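Local coordinates for protein hyaluronidase (Thermobaculum terrenum, PDB 5DIY) that probably removes N-acetylglucosamine from O-GlcNAc-modified proteins as a family 84 glycoside hydrolase, captured here as a mutant with the sugar bound, at residues 12-17 / 41-46; 136-141 / 178-183; 225-230 / 257-262. All blocks are in the same frame, centred on the assembly; numbering follows the deposited sequence.

Contact 1 of 3, residues 12-17 / 41-46; sequences GFYGKP and APKQDL. With NAG (2-acetamido-2-deoxy-beta-D-glucopyranose), chain E.
Lys43 lies across one face of the Tyr14 ring, and this is the tightly packed half of the contact. Its CG sits 3.6 Å from the centroid of that ring, only 5° off the ring normal, a CH-pi contact over the centre. CB and CG already lie over the face; the bend at chi2 (-78°) carries CD on toward the phenol end, where it meets Tyr14 CZ, and a second bend at chi4 (-61°) turns NZ to the bound sugar. There Lys43 NZ donates to NAG O3 over 3.0 Å, while NAG O3 itself donates to Gly12 O over 2.6 Å, so one sugar hydroxyl is gripped from both segments. NZ also forms a salt bridge with Asp119, and Tyr14 OH is hydrogen-bonded to Asn120, the engineered residue at the predicted proton-donor position. A leucine in place of Tyr14 would probably leave the Lys43 methylenes without a flat surface to lie on and Asn120 without its hydroxyl partner. The backbones are tied by Lys43 N to Phe13 O, 3.1 Å, with Gly12 CA making a nearly straight CH...O contact to Ala41 O.

Farther from the sugar the packing thins. The exposed Gln44 brings its amide to the edge of the Tyr14 ring, NE2 lying 3.6 Å from Tyr14 CD2, and a water donates to Phe13 O and Gly15 O while accepting from Gln44 N. Pro17 CB only grazes Pro42 CB, at 4.0 Å. Both segments follow barrel strands, 6-11 and 37-40; such loops at the C-terminal ends of the strands, meeting around the substrate, are typical of the active-site mouth of a TIM barrel.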
# COMPACT_ATOMS: atom_id res chain seq x y z
N GLY C 12 -9.39 5.91 -1.63
CA GLY C 12 -9.09 6.31 -3.01
C GLY C 12 -8.38 5.26 -3.84
O GLY C 12 -7.75 5.57 -4.86
N PHE C 13 -8.51 4.00 -3.43
CA PHE C 13 -7.78 2.89 -4.07
C PHE C 13 -8.61 2.27 -5.19
O PHE C 13 -9.81 2.53 -5.29
CB PHE C 13 -7.37 1.84 -3.03
CG PHE C 13 -8.49 1.35 -2.15
CD1 PHE C 13 -9.45 0.48 -2.64
CD2 PHE C 13 -8.60 1.79 -0.84
CE1 PHE C 13 -10.49 0.05 -1.84
CE2 PHE C 13 -9.64 1.37 -0.03
CZ PHE C 13 -10.59 0.50 -0.53
N TYR C 14 -7.94 1.49 -6.03
CA TYR C 14 -8.59 0.59 -6.99
C TYR C 14 -8.84 -0.74 -6.27
O TYR C 14 -8.14 -1.08 -5.31
CB TYR C 14 -7.71 0.35 -8.22
CG TYR C 14 -7.45 1.55 -9.11
CD1 TYR C 14 -6.45 2.47 -8.81
CD2 TYR C 14 -8.19 1.75 -10.29
CE1 TYR C 14 -6.20 3.56 -9.64
CE2 TYR C 14 -7.95 2.84 -11.12
CZ TYR C 14 -6.96 3.75 -10.80
OH TYR C 14 -6.71 4.82 -11.62
N GLY C 15 -9.78 -1.52 -6.79
CA GLY C 15 -10.22 -2.76 -6.16
C GLY C 15 -11.54 -2.62 -5.43
O GLY C 15 -12.19 -1.58 -5.49
N LYS C 16 -11.91 -3.67 -4.71
CA LYS C 16 -13.21 -3.78 -4.04
C LYS C 16 -13.39 -2.67 -3.01
O LYS C 16 -12.62 -2.61 -2.05
CB LYS C 16 -13.32 -5.15 -3.35
CG LYS C 16 -14.69 -5.46 -2.76
CD LYS C 16 -14.62 -6.68 -1.85
CE LYS C 16 -15.97 -7.01 -1.27
NZ LYS C 16 -16.49 -5.93 -0.39
N PRO C 17 -14.39 -1.78 -3.20
CA PRO C 17 -14.62 -0.74 -2.19
C PRO C 17 -14.96 -1.32 -0.81
O PRO C 17 -15.49 -2.43 -0.71
CB PRO C 17 -15.81 0.05 -2.76
CG PRO C 17 -15.75 -0.17 -4.23
CD PRO C 17 -15.26 -1.58 -4.38
N ALA C 41 -13.68 8.33 -2.19
CA ALA C 41 -13.20 8.32 -3.57
C ALA C 41 -12.80 6.94 -4.14
O ALA C 41 -11.79 6.84 -4.82
CB ALA C 41 -12.03 9.29 -3.70
N PRO C 42 -13.60 5.88 -3.88
CA PRO C 42 -13.20 4.57 -4.41
C PRO C 42 -13.25 4.56 -5.94
O PRO C 42 -14.27 4.92 -6.52
CB PRO C 42 -14.22 3.61 -3.81
CG PRO C 42 -15.41 4.45 -3.50
CD PRO C 42 -14.86 5.79 -3.11
N LYS C 43 -12.14 4.15 -6.56
CA LYS C 43 -12.01 4.17 -8.02
C LYS C 43 -13.02 3.27 -8.73
O LYS C 43 -13.44 3.59 -9.84
CB LYS C 43 -10.59 3.78 -8.46
CG LYS C 43 -9.52 4.86 -8.26
CD LYS C 43 -9.59 5.95 -9.33
CE LYS C 43 -8.35 6.83 -9.33
NZ LYS C 43 -8.13 7.56 -8.05
N GLN C 44 -13.41 2.15 -8.10
CA GLN C 44 -14.34 1.18 -8.72
C GLN C 44 -15.83 1.49 -8.51
O GLN C 44 -16.67 0.77 -9.05
CB GLN C 44 -14.05 -0.25 -8.24
CG GLN C 44 -12.64 -0.73 -8.51
CD GLN C 44 -12.28 -0.77 -9.99
OE1 GLN C 44 -13.06 -1.24 -10.82
NE2 GLN C 44 -11.09 -0.30 -10.32
N ASP C 45 -16.16 2.54 -7.75
CA ASP C 45 -17.51 3.10 -7.76
C ASP C 45 -17.67 3.82 -9.10
O ASP C 45 -17.04 4.86 -9.32
CB ASP C 45 -17.72 4.06 -6.57
CG ASP C 45 -19.10 4.75 -6.58
OD1 ASP C 45 -19.91 4.53 -7.50
OD2 ASP C 45 -19.36 5.53 -5.65
N LEU C 46 -18.49 3.27 -9.99
CA LEU C 46 -18.70 3.86 -11.33
C LEU C 46 -19.18 5.31 -11.27
O LEU C 46 -18.77 6.15 -12.08
CB LEU C 46 -19.69 3.02 -12.16
CG LEU C 46 -19.15 1.75 -12.82
CD1 LEU C 46 -20.28 0.96 -13.46
CD2 LEU C 46 -18.06 2.06 -13.84
C1 NAG E . -2.65 6.09 -8.26
C2 NAG E . -4.06 6.58 -7.85
C3 NAG E . -4.65 5.86 -6.64
C4 NAG E . -4.04 4.47 -6.50
C5 NAG E . -2.55 4.63 -6.25
C6 NAG E . -1.82 3.28 -6.10
C7 NAG E . -3.36 8.70 -6.79
C8 NAG E . -3.58 10.19 -6.78
N2 NAG E . -4.09 8.03 -7.68
O3 NAG E . -6.07 5.76 -6.80
O4 NAG E . -4.61 3.79 -5.38
O5 NAG E . -1.90 5.44 -7.23
O6 NAG E . -2.07 2.41 -7.21
O7 NAG E . -2.55 8.17 -6.04
O HOH W 1 -12.25 1.18 -5.68

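Contact 2 of 3, residues 136-141 / 178-183; sequences NLAEAQ and RILGQR
Ile179 and Leu180 pack against Ala138 where two neighbouring outer helices of the TIM barrel, 137-153 and 175-183, run side by side. The axes of the short segments 137-141 and 178-183 approach to 8.8 Å and cross at -25°, both helices pointing the same way, as expected of consecutive helices in a beta/alpha barrel. Ile179 comes first and works with two branches. Its CG2, placed anti to the backbone N, meets Ala138 CB at 3.6 Å, while CD1 reaches the amide end of Asn136, the N-cap residue of the first helix. The small alanine is consistent with the close approach of the backbones, Ala138 CA lying 5.6 Å from Leu180 CA.

Leu180 follows on the more buried side. Its CD1 rests against the backbone of the first helix, 3.6 Å from Ala138 O, and also approaches the amide of Gln141. That amide is held by Tyr176 through OE1 and by Thr166 through NE2, which probably fixes its rotation.

One turn after Ile179, Arg183 closes the contact on its solvent side. Its guanidinium stacks on the carboxylate of Glu139, the planes 12° apart, and the Glu139 CG methylene lies over the same face, nearest Arg183 NH1. Ser135 N holds the other carboxylate oxygen, OE2. The resulting salt bridge rests on charge alone: Glu139 OE1 is 3.4 Å from Arg183 NH2, yet lies 3.3 Å above the guanidinium plane, where no N-H points at it.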
# COMPACT_ATOMS: atom_id res chain seq x y z
N ASN C 136 -3.54 24.81 -22.42
CA ASN C 136 -3.10 23.54 -21.83
C ASN C 136 -4.02 23.05 -20.69
O ASN C 136 -4.96 23.75 -20.29
CB ASN C 136 -1.64 23.64 -21.37
CG ASN C 136 -1.35 24.90 -20.56
OD1 ASN C 136 -0.61 25.77 -21.00
ND2 ASN C 136 -1.94 24.99 -19.39
N LEU C 137 -3.75 21.83 -20.22
CA LEU C 137 -4.55 21.14 -19.19
C LEU C 137 -4.70 21.96 -17.92
O LEU C 137 -5.80 22.12 -17.39
CB LEU C 137 -3.91 19.79 -18.83
CG LEU C 137 -4.75 18.52 -18.62
CD1 LEU C 137 -4.08 17.62 -17.60
CD2 LEU C 137 -6.20 18.78 -18.23
N ALA C 138 -3.57 22.47 -17.42
CA ALA C 138 -3.54 23.27 -16.19
C ALA C 138 -4.47 24.49 -16.23
O ALA C 138 -5.10 24.81 -15.23
CB ALA C 138 -2.11 23.71 -15.88
N GLU C 139 -4.58 25.13 -17.39
CA GLU C 139 -5.43 26.31 -17.57
C GLU C 139 -6.90 25.93 -17.56
O GLU C 139 -7.72 26.60 -16.94
CB GLU C 139 -5.10 27.06 -18.87
CG GLU C 139 -4.01 28.11 -18.74
CD GLU C 139 -3.64 28.78 -20.06
OE1 GLU C 139 -2.54 29.36 -20.13
OE2 GLU C 139 -4.44 28.73 -21.03
N ALA C 140 -7.22 24.84 -18.26
CA ALA C 140 -8.59 24.35 -18.33
C ALA C 140 -9.08 23.97 -16.94
O ALA C 140 -10.13 24.43 -16.50
CB ALA C 140 -8.68 23.14 -19.26
N GLN C 141 -8.28 23.16 -16.25
CA GLN C 141 -8.59 22.71 -14.88
C GLN C 141 -8.73 23.86 -13.89
O GLN C 141 -9.68 23.89 -13.10
CB GLN C 141 -7.50 21.74 -14.39
CG GLN C 141 -7.55 20.39 -15.08
CD GLN C 141 -6.40 19.48 -14.70
OE1 GLN C 141 -5.43 19.89 -14.07
NE2 GLN C 141 -6.52 18.21 -15.08
N ARG C 178 3.32 24.83 -11.84
CA ARG C 178 3.52 26.28 -11.70
C ARG C 178 2.31 27.08 -12.22
O ARG C 178 1.91 28.06 -11.60
CB ARG C 178 4.81 26.72 -12.41
CG ARG C 178 6.08 26.57 -11.57
CD ARG C 178 7.28 26.10 -12.38
NE ARG C 178 7.36 26.73 -13.71
CZ ARG C 178 7.99 26.23 -14.77
NH1 ARG C 178 8.67 25.08 -14.73
NH2 ARG C 178 7.95 26.91 -15.92
N ILE C 179 1.73 26.64 -13.33
CA ILE C 179 0.51 27.26 -13.86
C ILE C 179 -0.64 27.07 -12.88
O ILE C 179 -1.42 27.99 -12.64
CB ILE C 179 0.11 26.67 -15.24
CG1 ILE C 179 1.16 27.01 -16.31
CG2 ILE C 179 -1.26 27.20 -15.69
CD1 ILE C 179 1.14 26.06 -17.50
N LEU C 180 -0.74 25.87 -12.31
CA LEU C 180 -1.82 25.55 -11.37
C LEU C 180 -1.71 26.40 -10.09
O LEU C 180 -2.72 26.89 -9.59
CB LEU C 180 -1.80 24.05 -11.03
CG LEU C 180 -3.12 23.29 -10.92
CD1 LEU C 180 -3.90 23.31 -12.24
CD2 LEU C 180 -2.83 21.87 -10.49
N GLY C 181 -0.50 26.57 -9.58
CA GLY C 181 -0.29 27.38 -8.38
C GLY C 181 -0.63 28.85 -8.58
O GLY C 181 -1.15 29.50 -7.67
N GLN C 182 -0.36 29.35 -9.78
CA GLN C 182 -0.68 30.72 -10.18
C GLN C 182 -2.19 30.94 -10.36
O GLN C 182 -2.73 31.95 -9.89
CB GLN C 182 0.08 31.07 -11.47
CG GLN C 182 -0.02 32.52 -11.96
CD GLN C 182 0.52 33.53 -10.96
OE1 GLN C 182 1.50 33.28 -10.26
NE2 GLN C 182 -0.13 34.69 -10.88
N ARG C 183 -2.86 30.01 -11.02
CA ARG C 183 -4.25 30.20 -11.47
C ARG C 183 -5.35 29.63 -10.57
O ARG C 183 -6.49 30.07 -10.67
CB ARG C 183 -4.42 29.64 -12.88
CG ARG C 183 -3.48 30.29 -13.89
CD ARG C 183 -4.09 30.37 -15.27
NE ARG C 183 -3.19 31.06 -16.20
CZ ARG C 183 -3.52 31.54 -17.39
NH1 ARG C 183 -4.77 31.41 -17.87
NH2 ARG C 183 -2.60 32.15 -18.13

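Contact 3 of 3, residues 225-230 / 257-262; sequences PVNDGG and NPMALP. With NAG (2-acetamido-2-deoxy-beta-D-glucopyranose), chain E.
The wall of the sugar pocket beside the O4 and O6 hydroxyls is built where Val226 lies against Asn257. Val226 N donates to Asn257 O over 2.9 Å, and both valine methyls face the asparagine, CG1 next to the side-chain amide and CG2 next to the backbone carbonyl O. Asn257 CG stands anti to its own backbone N (chi1 -162°), which carries the amide toward the sugar, with ND2 3.1 Å from NAG O4. OD1 of the same amide takes a hydrogen bond from Gly12 N, which would help fix its orientation.

Two residues after Val226, Asp228 holds the sugar with both carboxylate oxygens: NAG O6 donates to Asp228 OD1 over 2.6 Å, and NAG O4 to Asp228 OD2 over 2.7 Å. Met259 CG packs against Pro225 CB at 4.0 Å and also lies against Asn227 OD1. A water joins the loops by donating to Asn227 OD1 and accepting from Ala260 N, while Asn227 ND2 is held by Glu234 O.

The segments follow the seventh and eighth barrel strands, 218-222 and 251-256, and such carboxylate and amide groups on strand-end loops are characteristic of the substrate pocket of a TIM-barrel glycoside hydrolase.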
# COMPACT_ATOMS: atom_id res chain seq x y z
N PRO C 225 -1.15 2.48 3.43
CA PRO C 225 -0.68 1.15 3.03
C PRO C 225 -1.21 0.55 1.71
O PRO C 225 -0.95 -0.62 1.47
CB PRO C 225 -1.13 0.27 4.21
CG PRO C 225 -2.33 0.96 4.73
CD PRO C 225 -1.98 2.42 4.64
N VAL C 226 -1.92 1.31 0.87
CA VAL C 226 -2.50 0.75 -0.38
C VAL C 226 -1.69 -0.36 -1.03
O VAL C 226 -0.51 -0.17 -1.30
CB VAL C 226 -2.68 1.75 -1.56
CG1 VAL C 226 -4.12 2.12 -1.75
CG2 VAL C 226 -1.76 2.96 -1.48
N ASN C 227 -2.36 -1.46 -1.34
CA ASN C 227 -1.76 -2.56 -2.10
C ASN C 227 -2.66 -2.97 -3.27
O ASN C 227 -2.98 -4.13 -3.44
CB ASN C 227 -1.42 -3.73 -1.17
CG ASN C 227 -2.65 -4.43 -0.58
OD1 ASN C 227 -3.75 -3.85 -0.49
ND2 ASN C 227 -2.47 -5.69 -0.18
N ASP C 228 -3.06 -1.99 -4.09
CA ASP C 228 -3.91 -2.29 -5.26
C ASP C 228 -3.06 -2.57 -6.49
O ASP C 228 -1.84 -2.35 -6.48
CB ASP C 228 -4.95 -1.18 -5.51
CG ASP C 228 -4.34 0.19 -5.84
OD1 ASP C 228 -3.14 0.30 -6.14
OD2 ASP C 228 -5.12 1.17 -5.79
N GLY C 229 -3.71 -3.07 -7.54
CA GLY C 229 -3.03 -3.38 -8.80
C GLY C 229 -1.94 -4.41 -8.59
O GLY C 229 -2.16 -5.41 -7.92
N GLY C 230 -0.75 -4.12 -9.12
CA GLY C 230 0.40 -5.02 -8.98
C GLY C 230 0.96 -5.20 -7.58
O GLY C 230 1.79 -6.08 -7.37
N ASN C 257 -4.01 6.65 1.82
CA ASN C 257 -4.77 5.70 1.01
C ASN C 257 -4.52 4.26 1.52
O ASN C 257 -3.40 3.75 1.36
CB ASN C 257 -4.42 5.83 -0.48
CG ASN C 257 -5.46 5.20 -1.40
OD1 ASN C 257 -6.54 4.81 -0.96
ND2 ASN C 257 -5.14 5.10 -2.67
N PRO C 258 -5.53 3.62 2.13
CA PRO C 258 -5.32 2.31 2.75
C PRO C 258 -5.52 1.13 1.80
O PRO C 258 -5.78 1.31 0.61
CB PRO C 258 -6.38 2.30 3.85
CG PRO C 258 -7.50 3.10 3.29
CD PRO C 258 -6.93 4.05 2.28
N MET C 259 -5.39 -0.08 2.34
CA MET C 259 -5.65 -1.29 1.57
C MET C 259 -7.15 -1.53 1.44
O MET C 259 -7.93 -1.09 2.29
CB MET C 259 -5.00 -2.51 2.24
CG MET C 259 -3.48 -2.41 2.38
SD MET C 259 -2.74 -3.91 3.05
CE MET C 259 -3.04 -3.67 4.79
N ALA C 260 -7.53 -2.25 0.39
CA ALA C 260 -8.90 -2.78 0.28
C ALA C 260 -9.25 -3.77 1.42
O ALA C 260 -10.41 -4.15 1.57
CB ALA C 260 -9.12 -3.42 -1.08
N LEU C 261 -8.24 -4.23 2.17
CA LEU C 261 -8.40 -4.92 3.45
C LEU C 261 -8.45 -3.91 4.61
O LEU C 261 -7.39 -3.45 5.06
CB LEU C 261 -7.21 -5.88 3.66
CG LEU C 261 -6.91 -6.90 2.57
CD1 LEU C 261 -5.67 -7.69 2.93
CD2 LEU C 261 -8.10 -7.81 2.35
N PRO C 262 -9.66 -3.55 5.09
CA PRO C 262 -9.75 -2.48 6.09
C PRO C 262 -9.23 -2.84 7.48
O PRO C 262 -8.60 -2.01 8.12
CB PRO C 262 -11.26 -2.20 6.18
CG PRO C 262 -11.92 -3.42 5.66
CD PRO C 262 -11.00 -3.96 4.61
C1 NAG E . -2.65 6.09 -8.26
C2 NAG E . -4.06 6.58 -7.85
C3 NAG E . -4.65 5.86 -6.64
C4 NAG E . -4.04 4.47 -6.50
C5 NAG E . -2.55 4.63 -6.25
C6 NAG E . -1.82 3.28 -6.10
C7 NAG E . -3.36 8.70 -6.79
C8 NAG E . -3.58 10.19 -6.78
N2 NAG E . -4.09 8.03 -7.68
O3 NAG E . -6.07 5.76 -6.80
O4 NAG E . -4.61 3.79 -5.38
O5 NAG E . -1.90 5.44 -7.23
O6 NAG E . -2.07 2.41 -7.21
O7 NAG E . -2.55 8.17 -6.04
O HOH W 2 -5.86 -2.49 -1.80

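Contacts 1 and 3 form adjoining parts of one sugar pocket, their centres about 10 Å apart, the first serving the O3 hydroxyl and the second O4 and O6. They are joined directly: Tyr14 N lies 2.8 Å from Asp228 OD2, and Phe13 sits on Val226. The loops after strands 6-11, 37-40, 218-222 and 251-256 thereby close around NAG from adjacent positions of the barrel. Contact 2 stands apart on the outer helices, its centre about 27 Å from that of contact 1 and about 30 Å from that of contact 3. It touches neither of them; the side chain of Gln141 is about 9 Å from that of Asp119 and about 12 Å from the sugar.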